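Arabinose metabolism transcriptional repressor (Bacillus subtilis, PDB 5D4S) represses genes of arabinose metabolism, its winged helix-turn-helix domain of the GntR family binding operator DNA such as ORX1. Local coordinates at residues B[29-34]-B[55-60]; B[34-39]-B[75-80]; B[45-50]-B[66-71]. One frame throughout, in Å; residues are numbered along the deposited sequence.

Contact 1 (B[29-34]-B[55-60]); sequences KEEISS and QQFGVS. With nucleotides of chain D.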
loop_
_atom_site.group_PDB
_atom_site.type_symbol
_atom_site.label_atom_id
_atom_site.label_comp_id
_atom_site.label_asym_id
_atom_site.label_seq_id
_atom_site.Cartn_x
_atom_site.Cartn_y
_atom_site.Cartn_z
ATOM N N LYS B 29 5.127 4.692 8.438
ATOM C CA LYS B 29 5.072 3.269 8.805
ATOM C C LYS B 29 5.933 2.948 10.028
ATOM O O LYS B 29 5.501 2.223 10.923
ATOM C CB LYS B 29 5.528 2.380 7.636
ATOM C CG LYS B 29 4.483 2.177 6.580
ATOM C CD LYS B 29 5.018 1.495 5.310
ATOM C CE LYS B 29 5.519 0.088 5.589
ATOM N NZ LYS B 29 6.012 -0.562 4.332
ATOM N N GLU B 30 7.162 3.454 10.039
ATOM C CA GLU B 30 8.078 3.210 11.144
ATOM C C GLU B 30 7.541 3.785 12.455
ATOM O O GLU B 30 7.615 3.135 13.496
ATOM C CB GLU B 30 9.462 3.792 10.853
ATOM C CG GLU B 30 10.447 2.758 10.336
ATOM C CD GLU B 30 11.862 3.302 10.197
ATOM O OE1 GLU B 30 12.142 4.399 10.730
ATOM O OE2 GLU B 30 12.693 2.623 9.558
ATOM N N GLU B 31 7.001 4.999 12.404
ATOM C CA GLU B 31 6.487 5.618 13.626
ATOM C C GLU B 31 5.258 4.845 14.133
ATOM O O GLU B 31 5.196 4.435 15.291
ATOM C CB GLU B 31 6.157 7.092 13.375
ATOM C CG GLU B 31 5.613 7.840 14.591
ATOM C CD GLU B 31 6.699 8.269 15.553
ATOM O OE1 GLU B 31 7.889 8.080 15.225
ATOM O OE2 GLU B 31 6.364 8.799 16.637
ATOM N N ILE B 32 4.293 4.616 13.252
ATOM C CA ILE B 32 3.090 3.905 13.655
ATOM C C ILE B 32 3.454 2.531 14.205
ATOM O O ILE B 32 2.940 2.118 15.245
ATOM C CB ILE B 32 2.095 3.777 12.500
ATOM C CG1 ILE B 32 1.557 5.168 12.132
ATOM C CG2 ILE B 32 0.918 2.898 12.908
ATOM C CD1 ILE B 32 0.530 5.165 10.970
ATOM N N SER B 33 4.390 1.842 13.560
ATOM C CA SER B 33 4.740 0.521 14.053
ATOM C C SER B 33 5.525 0.641 15.355
ATOM O O SER B 33 5.535 -0.294 16.156
ATOM C CB SER B 33 5.517 -0.275 13.008
ATOM O OG SER B 33 6.428 0.554 12.323
ATOM N N SER B 34 6.157 1.795 15.585
ATOM C CA SER B 34 6.878 2.015 16.838
ATOM C C SER B 34 5.891 2.264 17.975
ATOM O O SER B 34 6.210 2.014 19.125
ATOM C CB SER B 34 7.853 3.194 16.739
ATOM O OG SER B 34 7.163 4.428 16.925
ATOM N N GLN B 55 -2.605 15.513 9.617
ATOM C CA GLN B 55 -2.218 16.753 10.278
ATOM C C GLN B 55 -1.018 16.562 11.195
ATOM O O GLN B 55 -0.192 17.458 11.354
ATOM C CB GLN B 55 -3.407 17.326 11.055
ATOM C CG GLN B 55 -4.516 17.832 10.143
ATOM C CD GLN B 55 -5.889 17.818 10.800
ATOM O OE1 GLN B 55 -6.017 17.549 11.997
ATOM N NE2 GLN B 55 -6.924 18.112 10.017
ATOM N N GLN B 56 -0.899 15.390 11.798
ATOM C CA GLN B 56 0.130 15.225 12.809
ATOM C C GLN B 56 1.488 14.855 12.195
ATOM O O GLN B 56 2.538 15.183 12.761
ATOM C CB GLN B 56 -0.332 14.200 13.842
ATOM C CG GLN B 56 -1.438 14.811 14.737
ATOM C CD GLN B 56 -2.242 13.794 15.521
ATOM O OE1 GLN B 56 -1.891 12.620 15.591
ATOM N NE2 GLN B 56 -3.340 14.247 16.107
ATOM N N PHE B 57 1.464 14.217 11.031
ATOM C CA PHE B 57 2.700 13.904 10.291
ATOM C C PHE B 57 2.985 14.919 9.186
ATOM O O PHE B 57 4.074 14.914 8.582
ATOM C CB PHE B 57 2.623 12.498 9.684
ATOM C CG PHE B 57 2.841 11.402 10.684
ATOM C CD1 PHE B 57 4.074 11.227 11.282
ATOM C CD2 PHE B 57 1.811 10.539 11.023
ATOM C CE1 PHE B 57 4.280 10.224 12.210
ATOM C CE2 PHE B 57 2.010 9.540 11.951
ATOM C CZ PHE B 57 3.246 9.379 12.542
ATOM N N GLY B 58 2.011 15.777 8.903
ATOM C CA GLY B 58 2.190 16.814 7.896
ATOM C C GLY B 58 2.354 16.261 6.494
ATOM O O GLY B 58 3.197 16.738 5.716
ATOM N N VAL B 59 1.557 15.242 6.176
ATOM C CA VAL B 59 1.591 14.592 4.864
ATOM C C VAL B 59 0.175 14.404 4.285
ATOM O O VAL B 59 -0.826 14.629 4.976
ATOM C CB VAL B 59 2.309 13.218 4.939
ATOM C CG1 VAL B 59 3.725 13.391 5.518
ATOM C CG2 VAL B 59 1.522 12.232 5.771
ATOM N N SER B 60 0.086 13.997 3.018
ATOM C CA SER B 60 -1.216 13.862 2.370
ATOM C C SER B 60 -1.976 12.643 2.865
ATOM O O SER B 60 -1.391 11.752 3.480
ATOM C CB SER B 60 -1.041 13.761 0.854
ATOM O OG SER B 60 -0.359 12.567 0.540
ATOM P P DC D 10 2.923 14.329 0.698
ATOM O OP1 DC D 10 3.901 15.062 1.516
ATOM O OP2 DC D 10 2.260 13.102 1.197
ATOM O "O5'" DC D 10 1.863 15.383 0.209
ATOM C "C5'" DC D 10 2.304 16.691 -0.134
ATOM C "C4'" DC D 10 1.547 17.203 -1.337
ATOM O "O4'" DC D 10 1.812 16.338 -2.465
ATOM C "C3'" DC D 10 0.033 17.142 -1.224
ATOM O "O3'" DC D 10 -0.478 18.221 -0.443
ATOM C "C2'" DC D 10 -0.355 17.284 -2.681
ATOM C "C1'" DC D 10 0.705 16.409 -3.354
ATOM N N1 DC D 10 0.201 15.053 -3.646
ATOM C C2 DC D 10 -0.531 14.854 -4.815
ATOM O O2 DC D 10 -0.691 15.813 -5.581
ATOM N N3 DC D 10 -1.032 13.620 -5.083
ATOM C C4 DC D 10 -0.820 12.622 -4.225
ATOM N N4 DC D 10 -1.317 11.420 -4.527
ATOM C C5 DC D 10 -0.090 12.813 -3.016
ATOM C C6 DC D 10 0.393 14.038 -2.765
#
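Phe57, closing the first helix of the helix-turn-helix, brings its ring up to Glu31 and Ile32 of the preceding helix 24-35. Glu31 provides aliphatic carbon rather than charge here: its CG lies in the plane of the ring, at the edge, 3.5 Å from Phe57 CZ. That methylene is put beside the ring because CG stands anti to the backbone N (chi1 -180°), and the bend that follows at chi2 takes the carboxylate off towards Trp35 NE1, which donates to OE2. Ile32 approaches obliquely and more loosely, its CG1 4.4 Å from Phe57 CE2. A large aromatic suits this buried end of a helix. Gly58 then leaves the helix with positive phi, a conformation glycine adopts readily, and starts the turn. At the far end of that turn Ser60 is the N-cap of helix 61-74, and it also holds the operator: its N and OG both donate to OP2 of DC10 of chain D, at 3.0 and 2.8 Å. The contact thus seats the end of helix 50-57 on helix 24-35, where Val28 also meets Phe57, while Ile32 touches Leu71 of helix 61-74 as well.

Contact 2 (B[34-39]-B[75-80]); sequences SWINQG and GLLYSV. With nucleotides of chain C.
Just ahead of Ile36, which meets Leu76 and Leu77 across this contact, Ser34 OG donates to Glu31 O at 2.6 Å, in the carbonyl plane and on a lone pair. A serine serves well so close to a helix end, since its short hydroxyl can turn back to the last turn. The contact belongs to the winged-helix fold: the end of helix 24-35 meets the base of the wing, the antiparallel pair of strands 77-80 and 84-87. Ile36, the first residue to leave the helix, sends its side chain to the wing. Its terminal CD1 does all the close touching, 3.8 Å from Leu76 CG and 3.6 Å from Leu77 CD2. CG1 lies anti to the carbonyl carbon, though chi1 is only -36°, and the chain then extends straight (chi2 179°), which carries CD1 out to both leucines. Past Leu76 the isoleucine slides in the opposite direction, whereas it crosses Leu77 at a slant. Branched aliphatic residues fit here because the contact is wholly apolar, and it continues through Val87 on the second strand and through Leu71 of helix 61-74, which touches both leucines. Gly75, between helix 61-74 and the wing, closes that helix in a Schellman motif; at its positive phi a CB would press on the preceding carbonyl O. Further along the strand, Tyr78 OH is hydrogen-bonded to Asp44 OD1, and Ser79 OG to Thr85 OG1 of the partner strand. The strand ends at the DNA backbone, where Val80 O lies 3.4 Å from C4' of DT8 of chain C and Ser79 CB 3.8 Å from its O3'.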
loop_
_atom_site.group_PDB
_atom_site.type_symbol
_atom_site.label_atom_id
_atom_site.label_comp_id
_atom_site.label_asym_id
_atom_site.label_seq_id
_atom_site.Cartn_x
_atom_site.Cartn_y
_atom_site.Cartn_z
ATOM N N SER B 34 6.157 1.795 15.585
ATOM C CA SER B 34 6.878 2.015 16.838
ATOM C C SER B 34 5.891 2.264 17.975
ATOM O O SER B 34 6.210 2.014 19.125
ATOM C CB SER B 34 7.853 3.194 16.739
ATOM O OG SER B 34 7.163 4.428 16.925
ATOM N N TRP B 35 4.699 2.762 17.652
ATOM C CA TRP B 35 3.635 2.908 18.656
ATOM C C TRP B 35 3.148 1.541 19.125
ATOM O O TRP B 35 3.025 1.282 20.316
ATOM C CB TRP B 35 2.462 3.698 18.096
ATOM C CG TRP B 35 2.792 5.092 17.696
ATOM C CD1 TRP B 35 3.883 5.831 18.076
ATOM C CD2 TRP B 35 2.017 5.924 16.843
ATOM N NE1 TRP B 35 3.830 7.078 17.494
ATOM C CE2 TRP B 35 2.687 7.160 16.736
ATOM C CE3 TRP B 35 0.804 5.746 16.156
ATOM C CZ2 TRP B 35 2.200 8.208 15.963
ATOM C CZ3 TRP B 35 0.320 6.784 15.390
ATOM C CH2 TRP B 35 1.019 8.001 15.294
ATOM N N ILE B 36 2.861 0.663 18.168
ATOM C CA ILE B 36 2.786 -0.760 18.453
ATOM C C ILE B 36 4.216 -1.147 18.829
ATOM O O ILE B 36 5.089 -0.299 18.807
ATOM C CB ILE B 36 2.261 -1.562 17.238
ATOM C CG1 ILE B 36 1.206 -0.747 16.495
ATOM C CG2 ILE B 36 1.657 -2.893 17.670
ATOM C CD1 ILE B 36 0.659 -1.441 15.271
ATOM N N ASN B 37 4.484 -2.401 19.163
ATOM C CA ASN B 37 5.796 -2.781 19.713
ATOM C C ASN B 37 6.012 -2.123 21.075
ATOM O O ASN B 37 6.155 -2.821 22.069
ATOM C CB ASN B 37 6.972 -2.415 18.782
ATOM C CG ASN B 37 6.830 -2.995 17.386
ATOM O OD1 ASN B 37 5.793 -3.551 17.024
ATOM N ND2 ASN B 37 7.881 -2.851 16.584
ATOM N N GLN B 38 6.016 -0.788 21.122
ATOM C CA GLN B 38 6.227 -0.067 22.384
ATOM C C GLN B 38 5.006 -0.086 23.290
ATOM O O GLN B 38 5.023 0.482 24.381
ATOM C CB GLN B 38 6.641 1.381 22.123
ATOM C CG GLN B 38 8.057 1.521 21.602
ATOM C CD GLN B 38 8.497 2.962 21.486
ATOM O OE1 GLN B 38 8.095 3.809 22.281
ATOM N NE2 GLN B 38 9.326 3.251 20.489
ATOM N N GLY B 39 3.945 -0.738 22.837
ATOM C CA GLY B 39 2.761 -0.913 23.653
ATOM C C GLY B 39 1.944 0.346 23.854
ATOM O O GLY B 39 1.026 0.349 24.662
ATOM N N GLY B 75 -0.255 -7.375 8.586
ATOM C CA GLY B 75 -1.026 -7.974 9.662
ATOM C C GLY B 75 -0.821 -7.271 10.989
ATOM O O GLY B 75 -1.149 -7.815 12.041
ATOM N N LEU B 76 -0.278 -6.059 10.938
ATOM C CA LEU B 76 -0.045 -5.257 12.135
ATOM C C LEU B 76 -1.287 -4.445 12.519
ATOM O O LEU B 76 -1.512 -4.153 13.693
ATOM C CB LEU B 76 1.141 -4.321 11.914
ATOM C CG LEU B 76 2.132 -4.129 13.062
ATOM C CD1 LEU B 76 2.779 -5.447 13.465
ATOM C CD2 LEU B 76 3.197 -3.117 12.671
ATOM N N LEU B 77 -2.078 -4.070 11.518
ATOM C CA LEU B 77 -3.293 -3.276 11.716
ATOM C C LEU B 77 -4.450 -3.865 10.932
ATOM O O LEU B 77 -4.238 -4.610 9.979
ATOM C CB LEU B 77 -3.103 -1.833 11.254
ATOM C CG LEU B 77 -1.971 -0.940 11.749
ATOM C CD1 LEU B 77 -1.968 0.313 10.898
ATOM C CD2 LEU B 77 -2.197 -0.591 13.207
ATOM N N TYR B 78 -5.672 -3.504 11.306
ATOM C CA TYR B 78 -6.832 -3.832 10.472
ATOM C C TYR B 78 -7.803 -2.659 10.436
ATOM O O TYR B 78 -7.857 -1.868 11.369
ATOM C CB TYR B 78 -7.542 -5.104 10.958
ATOM C CG TYR B 78 -8.209 -5.016 12.315
ATOM C CD1 TYR B 78 -7.514 -5.336 13.471
ATOM C CD2 TYR B 78 -9.548 -4.652 12.437
ATOM C CE1 TYR B 78 -8.118 -5.272 14.716
ATOM C CE2 TYR B 78 -10.162 -4.591 13.683
ATOM C CZ TYR B 78 -9.441 -4.904 14.813
ATOM O OH TYR B 78 -10.033 -4.846 16.056
ATOM N N SER B 79 -8.553 -2.546 9.342
ATOM C CA SER B 79 -9.425 -1.403 9.127
ATOM C C SER B 79 -10.879 -1.824 9.008
ATOM O O SER B 79 -11.181 -2.894 8.489
ATOM C CB SER B 79 -9.008 -0.638 7.871
ATOM O OG SER B 79 -7.763 0.012 8.046
ATOM N N VAL B 80 -11.767 -0.972 9.506
ATOM C CA VAL B 80 -13.212 -1.105 9.324
ATOM C C VAL B 80 -13.689 0.203 8.726
ATOM O O VAL B 80 -13.502 1.259 9.344
ATOM C CB VAL B 80 -13.961 -1.355 10.654
ATOM C CG1 VAL B 80 -15.449 -1.527 10.394
ATOM C CG2 VAL B 80 -13.401 -2.567 11.379
ATOM P P DT C 8 -10.309 6.522 9.730
ATOM O OP1 DT C 8 -9.489 5.779 10.711
ATOM O OP2 DT C 8 -9.911 7.884 9.268
ATOM O "O5'" DT C 8 -10.677 5.555 8.518
ATOM C "C5'" DT C 8 -11.153 4.239 8.812
ATOM C "C4'" DT C 8 -11.732 3.558 7.588
ATOM O "O4'" DT C 8 -12.741 4.413 6.985
ATOM C "C3'" DT C 8 -10.724 3.235 6.474
ATOM O "O3'" DT C 8 -11.046 1.973 5.917
ATOM C "C2'" DT C 8 -10.964 4.359 5.475
ATOM C "C1'" DT C 8 -12.467 4.556 5.620
ATOM N N1 DT C 8 -12.947 5.888 5.161
ATOM C C2 DT C 8 -13.999 5.936 4.282
ATOM O O2 DT C 8 -14.588 4.950 3.893
ATOM N N3 DT C 8 -14.361 7.183 3.901
ATOM C C4 DT C 8 -13.782 8.369 4.273
ATOM O O4 DT C 8 -14.197 9.452 3.858
ATOM C C5 DT C 8 -12.667 8.252 5.179
ATOM C C7 DT C 8 -11.944 9.480 5.647
ATOM C C6 DT C 8 -12.306 7.025 5.574
#

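Contact 3 (B[45-50]-B[66-71]); sequences QKIPTE and KAIGDL. With nucleotides of chain C.
The backbone from Ile47 leads into helix 50-57 at Glu50, and Glu50 CA lies 9.1 Å from Ile68 CA on helix 61-74, a spacing bridged by side chains alone. Ile47 and Ile68 reach toward each other tip to tip, with their CD1 methyls 4.0 Å apart. Ile47 gets there with CG1 set between its backbone N and carbonyl carbon (chi1 68°). Both are buried, and Leu53 touches each of them, so long branched aliphatics suit the place. Glu50 joins more loosely through its methylene, CG lying 4.5 Å from Ile68 CD1. The end of the segment at Thr49 and Glu50 meets the operator backbone. Glu50 N donates to OP2 of DT8 of chain C at 2.8 Å and nearly straight (177°), and the phosphate thereby sits at the start of helix 50-57, where the helix dipole would probably add to the attraction. Thr49 is the N-cap of that helix; its OG1 caps a backbone N, and Glu52 OE1 accepts from Thr49 N in return, consistent with a capping box. Thr49 CG2 packs 3.6 Å from O5' of DT7 of chain C. The Glu50 side chain, extended beyond CG, carries its carboxylate to two arginines, OE1 pairing with Arg61 NE and OE2 with Arg65 NH1. Replacing Glu50 with an alanine would probably leave Arg61 and Arg65 without their shared acid and freer to turn away. A buried carboxylate this near a phosphate would probably be costly uncompensated; the two guanidinium groups are likely to offset its charge, and it in turn probably limits their movement on helix 61-74.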
loop_
_atom_site.group_PDB
_atom_site.type_symbol
_atom_site.label_atom_id
_atom_site.label_comp_id
_atom_site.label_asym_id
_atom_site.label_seq_id
_atom_site.Cartn_x
_atom_site.Cartn_y
_atom_site.Cartn_z
ATOM N N GLN B 45 -7.266 -1.718 19.834
ATOM C CA GLN B 45 -7.373 -0.293 20.127
ATOM C C GLN B 45 -7.236 0.493 18.836
ATOM O O GLN B 45 -6.486 0.109 17.926
ATOM C CB GLN B 45 -6.315 0.166 21.132
ATOM C CG GLN B 45 -6.488 -0.374 22.533
ATOM C CD GLN B 45 -5.489 0.232 23.501
ATOM O OE1 GLN B 45 -4.536 0.896 23.089
ATOM N NE2 GLN B 45 -5.704 0.012 24.793
ATOM N N LYS B 46 -7.953 1.604 18.762
ATOM C CA LYS B 46 -8.008 2.397 17.542
ATOM C C LYS B 46 -6.817 3.338 17.464
ATOM O O LYS B 46 -6.453 3.962 18.467
ATOM C CB LYS B 46 -9.321 3.183 17.508
ATOM C CG LYS B 46 -9.559 4.006 16.267
ATOM C CD LYS B 46 -10.768 4.921 16.477
ATOM C CE LYS B 46 -10.828 6.020 15.424
ATOM N NZ LYS B 46 -9.764 7.051 15.591
ATOM N N ILE B 47 -6.198 3.426 16.290
ATOM C CA ILE B 47 -5.171 4.428 16.056
ATOM C C ILE B 47 -5.876 5.704 15.622
ATOM O O ILE B 47 -7.076 5.666 15.339
ATOM C CB ILE B 47 -4.144 3.978 14.983
ATOM C CG1 ILE B 47 -4.787 3.910 13.591
ATOM C CG2 ILE B 47 -3.507 2.653 15.371
ATOM C CD1 ILE B 47 -3.761 3.736 12.482
ATOM N N PRO B 48 -5.152 6.840 15.565
ATOM C CA PRO B 48 -5.806 8.069 15.104
ATOM C C PRO B 48 -6.406 7.943 13.715
ATOM O O PRO B 48 -5.961 7.111 12.927
ATOM C CB PRO B 48 -4.669 9.088 15.094
ATOM C CG PRO B 48 -3.706 8.585 16.093
ATOM C CD PRO B 48 -3.755 7.096 15.972
ATOM N N THR B 49 -7.395 8.777 13.419
ATOM C CA THR B 49 -8.010 8.803 12.101
ATOM C C THR B 49 -7.020 9.235 11.034
ATOM O O THR B 49 -5.953 9.766 11.343
ATOM C CB THR B 49 -9.183 9.759 12.056
ATOM O OG1 THR B 49 -8.690 11.100 12.195
ATOM C CG2 THR B 49 -10.158 9.460 13.196
ATOM N N GLU B 50 -7.383 9.015 9.776
ATOM C CA GLU B 50 -6.512 9.384 8.673
ATOM C C GLU B 50 -6.295 10.884 8.675
ATOM O O GLU B 50 -5.204 11.335 8.409
ATOM C CB GLU B 50 -7.091 8.902 7.329
ATOM C CG GLU B 50 -6.932 7.397 7.142
ATOM C CD GLU B 50 -7.701 6.848 5.930
ATOM O OE1 GLU B 50 -8.235 7.643 5.126
ATOM O OE2 GLU B 50 -7.780 5.612 5.797
ATOM N N LYS B 66 -1.085 4.865 2.150
ATOM C CA LYS B 66 -0.024 3.960 1.732
ATOM C C LYS B 66 0.629 3.317 2.967
ATOM O O LYS B 66 0.789 2.090 3.021
ATOM C CB LYS B 66 0.985 4.720 0.873
ATOM C CG LYS B 66 2.339 4.014 0.627
ATOM C CD LYS B 66 2.177 2.741 -0.170
ATOM C CE LYS B 66 3.507 2.384 -0.853
ATOM N NZ LYS B 66 3.552 0.969 -1.241
ATOM N N ALA B 67 0.988 4.126 3.965
ATOM C CA ALA B 67 1.595 3.567 5.178
ATOM C C ALA B 67 0.712 2.532 5.875
ATOM O O ALA B 67 1.142 1.410 6.233
ATOM C CB ALA B 67 1.941 4.688 6.164
ATOM N N ILE B 68 -0.531 2.926 6.089
ATOM C CA ILE B 68 -1.459 2.066 6.790
ATOM C C ILE B 68 -1.740 0.819 5.972
ATOM O O ILE B 68 -1.796 -0.282 6.513
ATOM C CB ILE B 68 -2.755 2.818 7.118
ATOM C CG1 ILE B 68 -2.488 3.790 8.276
ATOM C CG2 ILE B 68 -3.872 1.834 7.470
ATOM C CD1 ILE B 68 -3.650 4.722 8.584
ATOM N N GLY B 69 -1.867 0.981 4.662
ATOM C CA GLY B 69 -2.130 -0.142 3.781
ATOM C C GLY B 69 -1.016 -1.170 3.853
ATOM O O GLY B 69 -1.277 -2.374 3.907
ATOM N N ASP B 70 0.232 -0.706 3.871
ATOM C CA ASP B 70 1.333 -1.647 4.018
ATOM C C ASP B 70 1.238 -2.363 5.360
ATOM O O ASP B 70 1.456 -3.576 5.444
ATOM C CB ASP B 70 2.691 -0.948 3.927
ATOM C CG ASP B 70 3.055 -0.526 2.518
ATOM O OD1 ASP B 70 2.217 -0.660 1.592
ATOM O OD2 ASP B 70 4.207 -0.058 2.346
ATOM N N LEU B 71 0.945 -1.614 6.421
ATOM C CA LEU B 71 0.904 -2.234 7.753
ATOM C C LEU B 71 -0.251 -3.242 7.916
ATOM O O LEU B 71 -0.101 -4.248 8.604
ATOM C CB LEU B 71 0.831 -1.148 8.836
ATOM C CG LEU B 71 2.093 -0.293 8.995
ATOM C CD1 LEU B 71 1.889 0.842 9.998
ATOM C CD2 LEU B 71 3.290 -1.152 9.406
ATOM P P DT C 8 -10.309 6.522 9.730
ATOM O OP1 DT C 8 -9.489 5.779 10.711
ATOM O OP2 DT C 8 -9.911 7.884 9.268
ATOM O "O5'" DT C 8 -10.677 5.555 8.518
ATOM C "C5'" DT C 8 -11.153 4.239 8.812
ATOM C "C4'" DT C 8 -11.732 3.558 7.588
ATOM O "O4'" DT C 8 -12.741 4.413 6.985
ATOM C "C3'" DT C 8 -10.724 3.235 6.474
ATOM O "O3'" DT C 8 -11.046 1.973 5.917
ATOM C "C2'" DT C 8 -10.964 4.359 5.475
ATOM C "C1'" DT C 8 -12.467 4.556 5.620
ATOM N N1 DT C 8 -12.947 5.888 5.161
ATOM C C2 DT C 8 -13.999 5.936 4.282
ATOM O O2 DT C 8 -14.588 4.950 3.893
ATOM N N3 DT C 8 -14.361 7.183 3.901
ATOM C C4 DT C 8 -13.782 8.369 4.273
ATOM O O4 DT C 8 -14.197 9.452 3.858
ATOM C C5 DT C 8 -12.667 8.252 5.179
ATOM C C7 DT C 8 -11.944 9.480 5.647
ATOM C C6 DT C 8 -12.306 7.025 5.574
ATOM P P DT C 7 -13.736 11.183 12.920
ATOM O OP1 DT C 7 -13.337 10.807 14.296
ATOM O OP2 DT C 7 -13.168 12.372 12.242
ATOM O "O5'" DT C 7 -13.490 9.955 11.957
ATOM C "C5'" DT C 7 -13.953 8.666 12.288
ATOM C "C4'" DT C 7 -13.806 7.744 11.084
ATOM O "O4'" DT C 7 -14.834 8.014 10.106
ATOM C "C3'" DT C 7 -12.462 7.883 10.338
ATOM O "O3'" DT C 7 -11.720 6.698 10.500
ATOM C "C2'" DT C 7 -12.846 8.098 8.853
ATOM C "C1'" DT C 7 -14.323 7.730 8.820
ATOM N N1 DT C 7 -15.107 8.484 7.816
ATOM C C2 DT C 7 -15.889 7.781 6.931
ATOM O O2 DT C 7 -15.975 6.566 6.927
ATOM N N3 DT C 7 -16.592 8.539 6.068
ATOM C C4 DT C 7 -16.602 9.892 5.948
ATOM O O4 DT C 7 -17.289 10.456 5.094
ATOM C C5 DT C 7 -15.762 10.600 6.891
ATOM C C7 DT C 7 -15.693 12.100 6.861
ATOM C C6 DT C 7 -15.056 9.865 7.784
#

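In the fold
From the N terminus, the chain leaves helix 24-35 through residues 34-39, crosses the loop 45-50, turns through helix 50-57 into helix 61-74 and enters the wing. Contact 1 closes a loop of 20 residues, bringing the end of helix 50-57 back to helix 24-35. Contact 2, which shares Ser34 with it, closes a longer one of 35, joining the end of helix 24-35 to strand 77-80, and crosses contact 1. Contact 3 closes 15 residues, mostly helix, between loop 45-50 and helix 61-74; it nests inside contact 2 and crosses contact 1. Direct touches knit them together: the Lys29 NZ to Asp70 OD2 salt bridge (1 and 3), Phe57 against Trp35 (1 and 2), and a probable hydrogen bond from Leu76 N to Leu71 O (2 and 3).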